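Local coordinates for protein fibrillarin-like rRNA/tRNA 2'-O-methyltransferase (Methanocaldococcus jannaschii, PDB 1FBN) that probably uses S-adenosyl-L-methionine to methylate ribose 2'-hydroxyls of rRNA and tRNA at sites chosen by a guide RNA within box C/D ribonucleoprotein particles, at residues 50-55 / 93-98. Numbering follows the deposited sequence.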
# COMPACT_ATOMS: atom_id res chain seq x y z
N ARG A 50 -14.07 -2.27 8.22
CA ARG A 50 -13.59 -3.49 7.58
C ARG A 50 -12.28 -3.95 8.19
O ARG A 50 -11.27 -3.24 8.11
CB ARG A 50 -13.39 -3.27 6.08
CG ARG A 50 -14.64 -2.89 5.32
CD ARG A 50 -14.47 -3.18 3.84
NE ARG A 50 -13.42 -2.36 3.26
CZ ARG A 50 -12.45 -2.81 2.47
NH1 ARG A 50 -12.37 -4.10 2.14
NH2 ARG A 50 -11.55 -1.96 2.00
N ILE A 51 -12.29 -5.14 8.79
CA ILE A 51 -11.09 -5.70 9.40
C ILE A 51 -10.05 -5.92 8.29
O ILE A 51 -10.29 -6.65 7.33
CB ILE A 51 -11.40 -7.03 10.13
CG1 ILE A 51 -12.37 -6.77 11.30
CG2 ILE A 51 -10.12 -7.69 10.62
CD1 ILE A 51 -11.89 -5.75 12.31
N TRP A 52 -8.93 -5.23 8.44
CA TRP A 52 -7.82 -5.26 7.48
C TRP A 52 -6.85 -6.41 7.80
O TRP A 52 -5.94 -6.27 8.61
CB TRP A 52 -7.10 -3.91 7.57
CG TRP A 52 -6.24 -3.53 6.41
CD1 TRP A 52 -5.93 -4.28 5.31
CD2 TRP A 52 -5.57 -2.27 6.24
NE1 TRP A 52 -5.09 -3.58 4.48
CE2 TRP A 52 -4.86 -2.34 5.02
CE3 TRP A 52 -5.50 -1.10 7.00
CZ2 TRP A 52 -4.08 -1.27 4.55
CZ3 TRP A 52 -4.73 -0.04 6.53
CH2 TRP A 52 -4.03 -0.13 5.31
N ASN A 53 -7.05 -7.54 7.12
CA ASN A 53 -6.25 -8.75 7.32
C ASN A 53 -4.78 -8.65 6.87
O ASN A 53 -4.49 -8.55 5.67
CB ASN A 53 -6.94 -9.93 6.62
CG ASN A 53 -6.40 -11.29 7.06
OD1 ASN A 53 -5.32 -11.40 7.63
ND2 ASN A 53 -7.17 -12.33 6.77
N PRO A 54 -3.83 -8.72 7.82
CA PRO A 54 -2.39 -8.65 7.54
C PRO A 54 -1.87 -9.85 6.74
O PRO A 54 -0.81 -9.79 6.13
CB PRO A 54 -1.77 -8.59 8.93
CG PRO A 54 -2.75 -9.33 9.78
CD PRO A 54 -4.06 -8.80 9.28
N ASN A 55 -2.62 -10.95 6.78
CA ASN A 55 -2.25 -12.16 6.04
C ASN A 55 -2.62 -12.01 4.56
O ASN A 55 -2.16 -12.77 3.72
CB ASN A 55 -2.97 -13.38 6.61
CG ASN A 55 -2.54 -13.70 8.03
OD1 ASN A 55 -1.43 -14.18 8.26
ND2 ASN A 55 -3.42 -13.44 8.99
N ALA A 93 -8.33 3.07 -0.46
CA ALA A 93 -9.42 3.92 -0.94
C ALA A 93 -10.29 4.39 0.22
O ALA A 93 -10.84 5.49 0.20
CB ALA A 93 -10.26 3.17 -1.96
N ASP A 94 -10.44 3.53 1.23
CA ASP A 94 -11.21 3.87 2.42
C ASP A 94 -10.51 4.99 3.17
O ASP A 94 -11.15 5.94 3.62
CB ASP A 94 -11.32 2.66 3.36
CG ASP A 94 -12.33 1.64 2.89
OD1 ASP A 94 -13.12 1.93 1.96
OD2 ASP A 94 -12.36 0.54 3.47
N ILE A 95 -9.19 4.86 3.32
CA ILE A 95 -8.37 5.85 4.01
C ILE A 95 -8.41 7.20 3.28
O ILE A 95 -8.78 8.21 3.86
CB ILE A 95 -6.89 5.38 4.12
CG1 ILE A 95 -6.83 4.04 4.86
CG2 ILE A 95 -6.05 6.43 4.84
CD1 ILE A 95 -5.53 3.30 4.66
N ALA A 96 -8.03 7.18 2.01
CA ALA A 96 -8.01 8.39 1.19
C ALA A 96 -9.38 8.63 0.54
O ALA A 96 -9.50 8.73 -0.68
CB ALA A 96 -6.93 8.28 0.15
N ASP A 97 -10.41 8.75 1.38
CA ASP A 97 -11.78 8.97 0.91
C ASP A 97 -11.98 10.34 0.25
O ASP A 97 -12.93 10.52 -0.51
CB ASP A 97 -12.78 8.76 2.05
CG ASP A 97 -12.59 9.73 3.21
OD1 ASP A 97 -11.45 9.93 3.66
OD2 ASP A 97 -13.61 10.27 3.69
N LYS A 98 -11.09 11.28 0.54
CA LYS A 98 -11.14 12.62 -0.04
C LYS A 98 -10.02 12.75 -1.10
O LYS A 98 -9.72 13.84 -1.57
CB LYS A 98 -10.93 13.68 1.04
CG LYS A 98 -11.90 13.64 2.21
CD LYS A 98 -13.29 14.16 1.84
CE LYS A 98 -14.15 13.07 1.23
NZ LYS A 98 -15.48 13.58 0.80
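R50 and D94 form a buried salt bridge in which two guanidinium nitrogens converge on one carboxylate oxygen. NE of R50 lies 3.1 Å from OD2 of D94, and NH2 of R50 is 3.0 Å from the same OD2; both bonds are moderately bent. OD2 sits within 6° of the guanidinium plane, whereas the carboxylate is turned almost perpendicular to that plane; NE meets the syn lone pair of OD2, while NH2 comes from above the carboxylate plane. The bend of the R50 chain at chi3 (-64°) helps to present this NE edge to D94. Further partners fix both groups: T27 OG1 also bonds OD2, R121 pairs with OD1, and E39 takes NH1 of R50. A leucine in place of R50 would probably leave the carboxylate of D94 without one of its charge partners and deprive E39 of its salt bridge to R50.

The apolar part is small: CD1 of I95 approaches the six-membered ring of W52 obliquely, 3.8 Å from CH2. W52 has CG anti to its backbone N (chi1 -160°), which carries the indole toward helix 87-95, where its ring also stacks with H91.

Together the two pairs join R50, on strand 47-51 of the N-terminal antiparallel sheet, and W52 to the last turn of helix 87-95 in the Rossmann-like methyltransferase domain. Strand 25-28 touches both W52 and I95 through T27, helix 58-64 packs against the indole, and the side chain of T88, predicted to bind S-adenosyl-L-methionine, is about 5 Å from that of W52.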